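Local coordinates for protein pyridoxine 4-oxidase (Mesorhizobium loti, PDB 4HA6) that probably catalyses the FAD-dependent oxidation of pyridoxine at its 4-position alcohol, as a flavoprotein oxidase of the GMC oxidoreductase family, at residues L29-P37 and A76-S84; I42-L51 and I187-D197. All blocks are in the same frame, centred on the assembly; numbering follows the deposited sequence.

Interaction 1 (L29-P37 and A76-S84). With FAD (flavin-adenine dinucleotide), chain B.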
loop_
_atom_site.group_PDB
_atom_site.type_symbol
_atom_site.label_atom_id
_atom_site.label_comp_id
_atom_site.label_asym_id
_atom_site.label_seq_id
_atom_site.Cartn_x
_atom_site.Cartn_y
_atom_site.Cartn_z
ATOM N N LEU A 29 -22.644 6.608 -7.451
ATOM C CA LEU A 29 -22.081 7.906 -7.073
ATOM C C LEU A 29 -20.718 7.705 -6.401
ATOM O O LEU A 29 -20.590 6.917 -5.454
ATOM C CB LEU A 29 -23.035 8.654 -6.136
ATOM C CG LEU A 29 -22.486 9.872 -5.388
ATOM C CD1 LEU A 29 -22.139 10.984 -6.376
ATOM C CD2 LEU A 29 -23.501 10.351 -4.337
ATOM N N LEU A 30 -19.705 8.416 -6.890
ATOM C CA LEU A 30 -18.373 8.368 -6.286
ATOM C C LEU A 30 -18.101 9.675 -5.545
ATOM O O LEU A 30 -18.207 10.756 -6.136
ATOM C CB LEU A 30 -17.306 8.132 -7.368
ATOM C CG LEU A 30 -15.848 8.108 -6.908
ATOM C CD1 LEU A 30 -15.658 7.065 -5.823
ATOM C CD2 LEU A 30 -14.893 7.868 -8.071
ATOM N N ILE A 31 -17.772 9.588 -4.255
ATOM C CA ILE A 31 -17.517 10.797 -3.449
ATOM C C ILE A 31 -16.052 10.875 -3.022
ATOM O O ILE A 31 -15.586 10.036 -2.242
ATOM C CB ILE A 31 -18.423 10.866 -2.194
ATOM C CG1 ILE A 31 -19.892 10.683 -2.581
ATOM C CG2 ILE A 31 -18.214 12.181 -1.429
ATOM C CD1 ILE A 31 -20.845 10.720 -1.395
ATOM N N GLU A 32 -15.337 11.874 -3.542
ATOM C CA GLU A 32 -13.902 12.026 -3.285
ATOM C C GLU A 32 -13.591 13.316 -2.535
ATOM O O GLU A 32 -14.044 14.394 -2.921
ATOM C CB GLU A 32 -13.101 11.987 -4.604
ATOM C CG GLU A 32 -11.651 12.463 -4.483
ATOM C CD GLU A 32 -10.844 11.675 -3.459
ATOM O OE1 GLU A 32 -11.126 10.459 -3.285
ATOM O OE2 GLU A 32 -9.927 12.268 -2.830
ATOM N N ALA A 33 -12.802 13.205 -1.473
ATOM C CA ALA A 33 -12.430 14.366 -0.672
ATOM C C ALA A 33 -11.551 15.357 -1.459
ATOM O O ALA A 33 -11.631 16.573 -1.263
ATOM C CB ALA A 33 -11.718 13.912 0.605
ATOM N N GLY A 34 -10.709 14.841 -2.344
ATOM C CA GLY A 34 -9.774 15.700 -3.052
ATOM C C GLY A 34 -10.322 16.269 -4.354
ATOM O O GLY A 34 -11.504 16.093 -4.678
ATOM N N GLU A 35 -9.457 16.955 -5.098
ATOM C CA GLU A 35 -9.822 17.536 -6.386
ATOM C C GLU A 35 -9.337 16.637 -7.512
ATOM O O GLU A 35 -8.663 15.632 -7.266
ATOM C CB GLU A 35 -9.190 18.920 -6.541
ATOM C CG GLU A 35 -9.403 19.872 -5.346
ATOM C CD GLU A 35 -10.836 20.362 -5.201
ATOM O OE1 GLU A 35 -11.103 21.159 -4.272
ATOM O OE2 GLU A 35 -11.697 19.959 -6.008
ATOM N N GLU A 36 -9.693 16.976 -8.748
ATOM C CA GLU A 36 -9.131 16.274 -9.896
ATOM C C GLU A 36 -7.682 16.737 -10.035
ATOM O O GLU A 36 -7.338 17.842 -9.600
ATOM C CB GLU A 36 -9.927 16.569 -11.173
ATOM C CG GLU A 36 -11.344 15.987 -11.191
ATOM C CD GLU A 36 -11.378 14.509 -11.543
ATOM O OE1 GLU A 36 -12.477 13.916 -11.503
ATOM O OE2 GLU A 36 -10.313 13.938 -11.865
ATOM N N PRO A 37 -6.820 15.889 -10.618
ATOM C CA PRO A 37 -5.403 16.261 -10.734
ATOM C C PRO A 37 -5.179 17.373 -11.765
ATOM O O PRO A 37 -5.908 17.435 -12.756
ATOM C CB PRO A 37 -4.737 14.956 -11.189
ATOM C CG PRO A 37 -5.820 14.207 -11.894
ATOM C CD PRO A 37 -7.090 14.545 -11.163
ATOM N N ALA A 76 2.500 9.933 4.171
ATOM C CA ALA A 76 1.912 10.550 2.979
ATOM C C ALA A 76 0.706 9.752 2.502
ATOM O O ALA A 76 0.756 8.528 2.463
ATOM C CB ALA A 76 2.958 10.655 1.857
ATOM N N ARG A 77 -0.377 10.437 2.145
ATOM C CA ARG A 77 -1.549 9.760 1.591
ATOM C C ARG A 77 -2.213 10.606 0.502
ATOM O O ARG A 77 -2.335 11.826 0.644
ATOM C CB ARG A 77 -2.562 9.442 2.699
ATOM C CG ARG A 77 -2.191 8.254 3.598
ATOM C CD ARG A 77 -2.335 6.917 2.855
ATOM N NE ARG A 77 -1.043 6.292 2.553
ATOM C CZ ARG A 77 -0.908 5.138 1.904
ATOM N NH1 ARG A 77 -1.982 4.482 1.487
ATOM N NH2 ARG A 77 0.297 4.629 1.680
ATOM N N GLY A 78 -2.640 9.966 -0.585
ATOM C CA GLY A 78 -3.319 10.676 -1.657
ATOM C C GLY A 78 -4.658 11.292 -1.253
ATOM O O GLY A 78 -5.505 10.607 -0.662
ATOM N N ARG A 79 -4.833 12.584 -1.555
ATOM C CA ARG A 79 -6.114 13.291 -1.380
ATOM C C ARG A 79 -6.535 13.971 -2.693
ATOM O O ARG A 79 -6.404 15.193 -2.847
ATOM C CB ARG A 79 -6.037 14.343 -0.261
ATOM C CG ARG A 79 -7.394 14.993 0.074
ATOM C CD ARG A 79 -7.255 16.463 0.498
ATOM N NE ARG A 79 -7.048 16.578 1.936
ATOM C CZ ARG A 79 -5.938 17.043 2.505
ATOM N NH1 ARG A 79 -4.926 17.471 1.756
ATOM N NH2 ARG A 79 -5.844 17.091 3.828
ATOM N N LEU A 80 -7.039 13.167 -3.626
ATOM C CA LEU A 80 -7.419 13.612 -4.971
ATOM C C LEU A 80 -7.891 12.377 -5.725
ATOM O O LEU A 80 -7.679 11.241 -5.259
ATOM C CB LEU A 80 -6.243 14.272 -5.720
ATOM C CG LEU A 80 -5.086 13.428 -6.268
ATOM C CD1 LEU A 80 -4.170 14.274 -7.149
ATOM C CD2 LEU A 80 -4.287 12.754 -5.146
ATOM N N ILE A 81 -8.537 12.589 -6.872
ATOM C CA ILE A 81 -9.017 11.475 -7.678
ATOM C C ILE A 81 -7.823 10.589 -8.029
ATOM O O ILE A 81 -6.836 11.058 -8.602
ATOM C CB ILE A 81 -9.770 11.963 -8.940
ATOM C CG1 ILE A 81 -11.180 12.445 -8.569
ATOM C CG2 ILE A 81 -9.862 10.859 -9.979
ATOM C CD1 ILE A 81 -12.134 11.321 -8.142
ATOM N N GLY A 82 -7.891 9.319 -7.635
ATOM C CA GLY A 82 -6.774 8.413 -7.836
ATOM C C GLY A 82 -6.079 8.060 -6.533
ATOM O O GLY A 82 -5.363 7.049 -6.456
ATOM N N GLY A 83 -6.283 8.894 -5.511
ATOM C CA GLY A 83 -5.799 8.600 -4.170
ATOM C C GLY A 83 -4.291 8.446 -4.041
ATOM O O GLY A 83 -3.535 9.287 -4.544
ATOM N N SER A 84 -3.862 7.377 -3.359
ATOM C CA SER A 84 -2.439 7.146 -3.073
ATOM C C SER A 84 -1.732 6.666 -4.322
ATOM O O SER A 84 -0.495 6.666 -4.392
ATOM C CB SER A 84 -2.242 6.114 -1.951
ATOM O OG SER A 84 -2.730 6.576 -0.701
HETATM P PA FAD B . -6.274 5.231 -1.288
HETATM O O1A FAD B . -5.773 4.912 -2.690
HETATM O O2A FAD B . -5.370 5.986 -0.355
HETATM O O5B FAD B . -7.668 6.034 -1.461
HETATM C C5B FAD B . -8.344 6.716 -0.409
HETATM C C4B FAD B . -9.144 7.814 -1.094
HETATM O O4B FAD B . -10.309 8.172 -0.345
HETATM C C3B FAD B . -8.310 9.081 -1.238
HETATM O O3B FAD B . -8.506 9.548 -2.584
HETATM C C2B FAD B . -8.898 10.052 -0.218
HETATM O O2B FAD B . -8.771 11.418 -0.653
HETATM C C1B FAD B . -10.352 9.596 -0.132
HETATM N N9A FAD B . -11.016 9.830 1.185
HETATM C C8A FAD B . -10.493 9.600 2.409
HETATM N N7A FAD B . -11.398 9.907 3.378
HETATM C C5A FAD B . -12.532 10.340 2.777
HETATM C C6A FAD B . -13.869 10.814 3.220
HETATM N N6A FAD B . -14.192 10.885 4.551
HETATM N N1A FAD B . -14.764 11.170 2.254
HETATM C C2A FAD B . -14.465 11.093 0.940
HETATM N N3A FAD B . -13.267 10.665 0.482
HETATM C C4A FAD B . -12.273 10.280 1.332
HETATM N N1 FAD B . 1.904 0.432 -3.432
HETATM C C2 FAD B . 2.460 -0.395 -4.335
HETATM O O2 FAD B . 1.944 -1.523 -4.507
HETATM N N3 FAD B . 3.561 -0.068 -5.037
HETATM C C4 FAD B . 4.173 1.121 -4.898
HETATM O O4 FAD B . 5.210 1.407 -5.551
HETATM C C4X FAD B . 3.619 2.087 -3.922
HETATM N N5 FAD B . 4.179 3.295 -3.707
HETATM C C5X FAD B . 3.639 4.167 -2.820
HETATM C C6 FAD B . 4.220 5.417 -2.614
HETATM C C7 FAD B . 3.661 6.315 -1.710
HETATM C C7M FAD B . 4.302 7.665 -1.501
HETATM C C8 FAD B . 2.431 5.941 -0.958
HETATM C C8M FAD B . 1.834 6.913 0.024
HETATM C C9 FAD B . 1.839 4.695 -1.157
HETATM C C9A FAD B . 2.411 3.798 -2.060
HETATM N N10 FAD B . 1.826 2.536 -2.267
HETATM C C10 FAD B . 2.411 1.659 -3.191
HETATM C "C1'" FAD B . 0.624 2.148 -1.518
HETATM C "C2'" FAD B . -0.638 2.183 -2.364
HETATM O "O2'" FAD B . -0.686 3.398 -3.129
HETATM C "C3'" FAD B . -1.822 2.110 -1.397
HETATM O "O3'" FAD B . -1.632 0.978 -0.533
HETATM C "C4'" FAD B . -3.142 1.986 -2.139
HETATM O "O4'" FAD B . -3.256 3.106 -3.035
HETATM C "C5'" FAD B . -4.327 1.936 -1.170
HETATM O "O5'" FAD B . -5.510 2.257 -1.898
HETATM P P FAD B . -6.898 2.430 -1.117
HETATM O O1P FAD B . -8.064 2.383 -2.096
HETATM O O2P FAD B . -6.911 1.520 0.094
HETATM O O3P FAD B . -6.758 3.910 -0.518
HETATM O O HOH W 1 -6.695 17.260 -4.339
#
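Gly34 packs directly against the backbone of Arg79 and Leu80, its CA 3.7 Å from Leu80 CA and 3.4 Å from Arg79 O, the latter a CA-H...O contact. The approach is possible because Gly34 lacks a side chain: a beta carbon would point toward 76-84 and clash with Arg79 O and Leu80 N. A water next to this spot accepts from Glu35 N and donates to Arg79 O, and a 3.1 Å hydrogen bond from Ile81 N to Glu35 O ties the two segments further on. Glu32 reaches the ribose of FAD with CG anti to the backbone N (chi1 166°) and a bend at chi2. Its OE2 accepts from FAD O2B at 2.6 Å and from Gly34 N at 2.7 Å, while OE1 accepts from FAD O3B at 2.9 Å, so both ribose hydroxyls are gripped by one carboxylate. Ile81 CD1 packs against Glu32 CB at 3.7 Å, lining the aliphatic part of that side chain. Farther along 76-84, Ser84 binds the adenosine-side phosphate through N and OG. Strand 28-31 leads into this contact from the parallel sheet, between strands 4-7 and 210-213, and Ile81 also touches Ile212 of the latter.

Interaction 2 (I42-L51 and I187-D197)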
loop_
_atom_site.group_PDB
_atom_site.type_symbol
_atom_site.label_atom_id
_atom_site.label_comp_id
_atom_site.label_asym_id
_atom_site.label_seq_id
_atom_site.Cartn_x
_atom_site.Cartn_y
_atom_site.Cartn_z
ATOM N N ILE A 42 2.832 14.779 -11.371
ATOM C CA ILE A 42 2.176 13.533 -10.964
ATOM C C ILE A 42 2.444 12.355 -11.922
ATOM O O ILE A 42 2.586 11.208 -11.481
ATOM C CB ILE A 42 0.642 13.733 -10.800
ATOM C CG1 ILE A 42 0.332 14.796 -9.741
ATOM C CG2 ILE A 42 -0.052 12.421 -10.439
ATOM C CD1 ILE A 42 -1.163 15.034 -9.543
ATOM N N TRP A 43 2.527 12.646 -13.221
ATOM C CA TRP A 43 2.699 11.599 -14.235
ATOM C C TRP A 43 4.156 11.326 -14.601
ATOM O O TRP A 43 4.464 10.399 -15.365
ATOM C CB TRP A 43 1.858 11.906 -15.475
ATOM C CG TRP A 43 0.403 11.818 -15.173
ATOM C CD1 TRP A 43 -0.380 10.698 -15.224
ATOM C CD2 TRP A 43 -0.447 12.884 -14.734
ATOM N NE1 TRP A 43 -1.668 11.007 -14.853
ATOM C CE2 TRP A 43 -1.734 12.343 -14.550
ATOM C CE3 TRP A 43 -0.245 14.246 -14.485
ATOM C CZ2 TRP A 43 -2.816 13.121 -14.134
ATOM C CZ3 TRP A 43 -1.323 15.013 -14.070
ATOM C CH2 TRP A 43 -2.589 14.450 -13.897
ATOM N N ASN A 44 5.040 12.141 -14.043
ATOM C CA ASN A 44 6.476 11.952 -14.169
ATOM C C ASN A 44 6.950 10.977 -13.088
ATOM O O ASN A 44 7.003 11.345 -11.908
ATOM C CB ASN A 44 7.162 13.310 -14.014
ATOM C CG ASN A 44 8.669 13.232 -14.134
ATOM O OD1 ASN A 44 9.225 12.208 -14.533
ATOM N ND2 ASN A 44 9.341 14.330 -13.796
ATOM N N PRO A 45 7.282 9.729 -13.486
ATOM C CA PRO A 45 7.639 8.657 -12.533
ATOM C C PRO A 45 8.760 9.050 -11.564
ATOM O O PRO A 45 8.710 8.705 -10.369
ATOM C CB PRO A 45 8.115 7.514 -13.442
ATOM C CG PRO A 45 7.443 7.774 -14.769
ATOM C CD PRO A 45 7.365 9.279 -14.890
ATOM N N ALA A 46 9.745 9.780 -12.092
ATOM C CA ALA A 46 10.927 10.211 -11.347
ATOM C C ALA A 46 10.654 11.381 -10.390
ATOM O O ALA A 46 11.543 11.818 -9.664
ATOM C CB ALA A 46 12.052 10.574 -12.325
ATOM N N ALA A 47 9.423 11.881 -10.385
ATOM C CA ALA A 47 9.071 13.015 -9.539
ATOM C C ALA A 47 8.271 12.618 -8.292
ATOM O O ALA A 47 7.926 13.481 -7.485
ATOM C CB ALA A 47 8.309 14.058 -10.351
ATOM N N TRP A 48 7.991 11.322 -8.136
ATOM C CA TRP A 48 7.135 10.838 -7.041
ATOM C C TRP A 48 7.478 11.320 -5.612
ATOM O O TRP A 48 6.563 11.656 -4.856
ATOM C CB TRP A 48 6.912 9.307 -7.110
ATOM C CG TRP A 48 8.059 8.428 -6.651
ATOM C CD1 TRP A 48 9.093 7.953 -7.418
ATOM C CD2 TRP A 48 8.268 7.902 -5.329
ATOM N NE1 TRP A 48 9.940 7.175 -6.648
ATOM C CE2 TRP A 48 9.455 7.131 -5.365
ATOM C CE3 TRP A 48 7.573 8.016 -4.115
ATOM C CZ2 TRP A 48 9.959 6.477 -4.236
ATOM C CZ3 TRP A 48 8.080 7.367 -2.989
ATOM C CH2 TRP A 48 9.257 6.606 -3.061
ATOM N N PRO A 49 8.779 11.372 -5.240
ATOM C CA PRO A 49 9.056 11.859 -3.881
ATOM C C PRO A 49 8.737 13.348 -3.689
ATOM O O PRO A 49 8.305 13.727 -2.598
ATOM C CB PRO A 49 10.566 11.617 -3.722
ATOM C CG PRO A 49 10.908 10.584 -4.745
ATOM C CD PRO A 49 10.012 10.908 -5.903
ATOM N N ALA A 50 8.944 14.169 -4.720
ATOM C CA ALA A 50 8.670 15.607 -4.636
ATOM C C ALA A 50 7.180 15.897 -4.428
ATOM O O ALA A 50 6.811 16.961 -3.918
ATOM C CB ALA A 50 9.190 16.328 -5.882
ATOM N N LEU A 51 6.338 14.946 -4.835
ATOM C CA LEU A 51 4.886 15.025 -4.649
ATOM C C LEU A 51 4.461 15.176 -3.180
ATOM O O LEU A 51 3.419 15.782 -2.887
ATOM C CB LEU A 51 4.200 13.795 -5.257
ATOM C CG LEU A 51 3.729 13.841 -6.715
ATOM C CD1 LEU A 51 4.814 14.361 -7.649
ATOM C CD2 LEU A 51 3.260 12.462 -7.168
ATOM N N ILE A 187 3.696 1.769 -15.703
ATOM C CA ILE A 187 4.152 2.842 -16.586
ATOM C C ILE A 187 3.809 2.426 -18.016
ATOM O O ILE A 187 3.898 1.244 -18.364
ATOM C CB ILE A 187 5.686 3.073 -16.457
ATOM C CG1 ILE A 187 6.064 3.501 -15.037
ATOM C CG2 ILE A 187 6.179 4.125 -17.445
ATOM C CD1 ILE A 187 7.556 3.793 -14.849
ATOM N N ARG A 188 3.370 3.385 -18.826
ATOM C CA ARG A 188 3.150 3.163 -20.253
ATOM C C ARG A 188 3.570 4.421 -21.009
ATOM O O ARG A 188 3.132 5.528 -20.669
ATOM C CB ARG A 188 1.684 2.822 -20.554
ATOM C CG ARG A 188 1.356 2.813 -22.050
ATOM C CD ARG A 188 0.403 1.679 -22.419
ATOM N NE ARG A 188 1.023 0.369 -22.228
ATOM C CZ ARG A 188 0.359 -0.785 -22.224
ATOM N NH1 ARG A 188 -0.957 -0.805 -22.404
ATOM N NH2 ARG A 188 1.008 -1.927 -22.033
ATOM N N ASP A 189 4.432 4.242 -22.013
ATOM C CA ASP A 189 4.960 5.340 -22.830
ATOM C C ASP A 189 5.691 6.373 -21.982
ATOM O O ASP A 189 5.578 7.580 -22.213
ATOM C CB ASP A 189 3.842 6.000 -23.646
ATOM C CG ASP A 189 3.065 4.996 -24.492
ATOM O OD1 ASP A 189 3.673 4.005 -24.951
ATOM O OD2 ASP A 189 1.846 5.198 -24.696
ATOM N N GLY A 190 6.420 5.893 -20.978
ATOM C CA GLY A 190 7.154 6.769 -20.088
ATOM C C GLY A 190 6.285 7.460 -19.057
ATOM O O GLY A 190 6.790 8.210 -18.219
ATOM N N ARG A 191 4.980 7.203 -19.101
ATOM C CA ARG A 191 4.054 7.867 -18.186
ATOM C C ARG A 191 3.537 6.961 -17.083
ATOM O O ARG A 191 3.119 5.826 -17.346
ATOM C CB ARG A 191 2.849 8.403 -18.949
ATOM C CG ARG A 191 2.716 9.899 -18.864
ATOM C CD ARG A 191 3.356 10.527 -20.074
ATOM N NE ARG A 191 2.668 10.094 -21.286
ATOM C CZ ARG A 191 1.761 10.820 -21.933
ATOM N NH1 ARG A 191 1.443 12.032 -21.494
ATOM N NH2 ARG A 191 1.181 10.340 -23.027
ATOM N N ARG A 192 3.532 7.472 -15.857
ATOM C CA ARG A 192 2.896 6.751 -14.765
ATOM C C ARG A 192 1.434 6.516 -15.136
ATOM O O ARG A 192 0.794 7.358 -15.793
ATOM C CB ARG A 192 3.020 7.510 -13.439
ATOM C CG ARG A 192 1.839 8.398 -13.109
ATOM C CD ARG A 192 1.397 8.260 -11.661
ATOM N NE ARG A 192 2.419 8.687 -10.711
ATOM C CZ ARG A 192 2.513 8.204 -9.478
ATOM N NH1 ARG A 192 1.634 7.304 -9.081
ATOM N NH2 ARG A 192 3.463 8.617 -8.645
ATOM N N VAL A 193 0.919 5.350 -14.768
ATOM C CA VAL A 193 -0.496 5.046 -14.992
ATOM C C VAL A 193 -1.162 4.745 -13.647
ATOM O O VAL A 193 -0.749 3.824 -12.939
ATOM C CB VAL A 193 -0.677 3.840 -15.941
ATOM C CG1 VAL A 193 -2.154 3.542 -16.119
ATOM C CG2 VAL A 193 -0.012 4.121 -17.289
ATOM N N THR A 194 -2.187 5.513 -13.292
ATOM C CA THR A 194 -2.827 5.340 -11.993
ATOM C C THR A 194 -4.111 4.541 -12.097
ATOM O O THR A 194 -4.568 4.205 -13.194
ATOM C CB THR A 194 -3.174 6.689 -11.362
ATOM O OG1 THR A 194 -4.269 7.281 -12.075
ATOM C CG2 THR A 194 -1.984 7.611 -11.423
ATOM N N ALA A 195 -4.704 4.252 -10.946
ATOM C CA ALA A 195 -6.016 3.619 -10.924
ATOM C C ALA A 195 -7.012 4.488 -11.681
ATOM O O ALA A 195 -7.816 3.981 -12.468
ATOM C CB ALA A 195 -6.480 3.403 -9.489
ATOM N N ALA A 196 -6.940 5.801 -11.452
ATOM C CA ALA A 196 -7.867 6.749 -12.075
ATOM C C ALA A 196 -7.674 6.798 -13.595
ATOM O O ALA A 196 -8.651 6.889 -14.359
ATOM C CB ALA A 196 -7.709 8.135 -11.454
ATOM N N ASP A 197 -6.415 6.746 -14.025
ATOM C CA ASP A 197 -6.090 6.680 -15.451
ATOM C C ASP A 197 -6.648 5.385 -16.067
ATOM O O ASP A 197 -7.258 5.381 -17.139
ATOM C CB ASP A 197 -4.563 6.706 -15.644
ATOM C CG ASP A 197 -3.939 8.043 -15.274
ATOM O OD1 ASP A 197 -4.641 9.078 -15.350
ATOM O OD2 ASP A 197 -2.735 8.059 -14.922
HETATM O O HOH W 2 5.409 11.124 -9.859
#
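Trp43 and Asp197 meet with the indole and carboxylate planes only 30° apart, the acid lying at the edge of the ring. Trp43 NE1 donates to Asp197 OD2 at 3.1 Å, nearly in the ring plane and on the syn lone pair, though the N-H...O angle of 137° shows a bent bond. The same oxygen accepts from Thr194 N on its anti side, well out of the carboxylate plane, and Asp197 N returns a bond to Thr194 OG1 at 2.9 Å. Were this aspartate an alanine, the Trp43 indole N-H and the Thr194 amide would probably lose their shared acceptor, leaving the indole freer to turn. The Arg192 chain, bent at chi2 and chi3, runs along the Ile42-Trp43 backbone, where CG lies 3.5 Å from Trp43 CA and NE makes a short but weak, poorly aligned bond to Ile42 O. Beyond it NH2 meets Trp48 CB at 3.8 Å, near the guanidinium plane. The backbones are joined by a straighter bond, Arg192 N to Trp43 O, 3.1 Å and 167°. Pro45 CG packs on Ile187 CD1 at 4.0 Å, beside the hairpin's type I' turn. Trp48, whose indole leads away toward bound pyridoxamine, belongs to the substrate pocket; the reciprocal Thr194-Asp197 bonds are a capping box at the start of helix 195-199.

Centred about 15 Å apart, interactions 1 and 2 alternate along the chain: 29-37, then 42-51, then 76-84, then 187-197. They also touch directly. Pro37 CB packs on Trp43 CH2 at 3.5 Å, Leu80 CD1 on Ile42 CD1 at 3.9 Å, and Gly82 CA on Ala196 CB at 3.7 Å. Interaction 1 stands at the end of strand 28-31, an inner strand of the parallel sheet, binds the adenosine ribose and a phosphate of FAD, and reaches the flavin ring through Ala76 and Arg77; interaction 2 joins a loop to the 187-192 hairpin and the start of helix 195-199. This packing is consistent with a link between the FAD-binding loops and the loop carrying Trp48 of the substrate pocket.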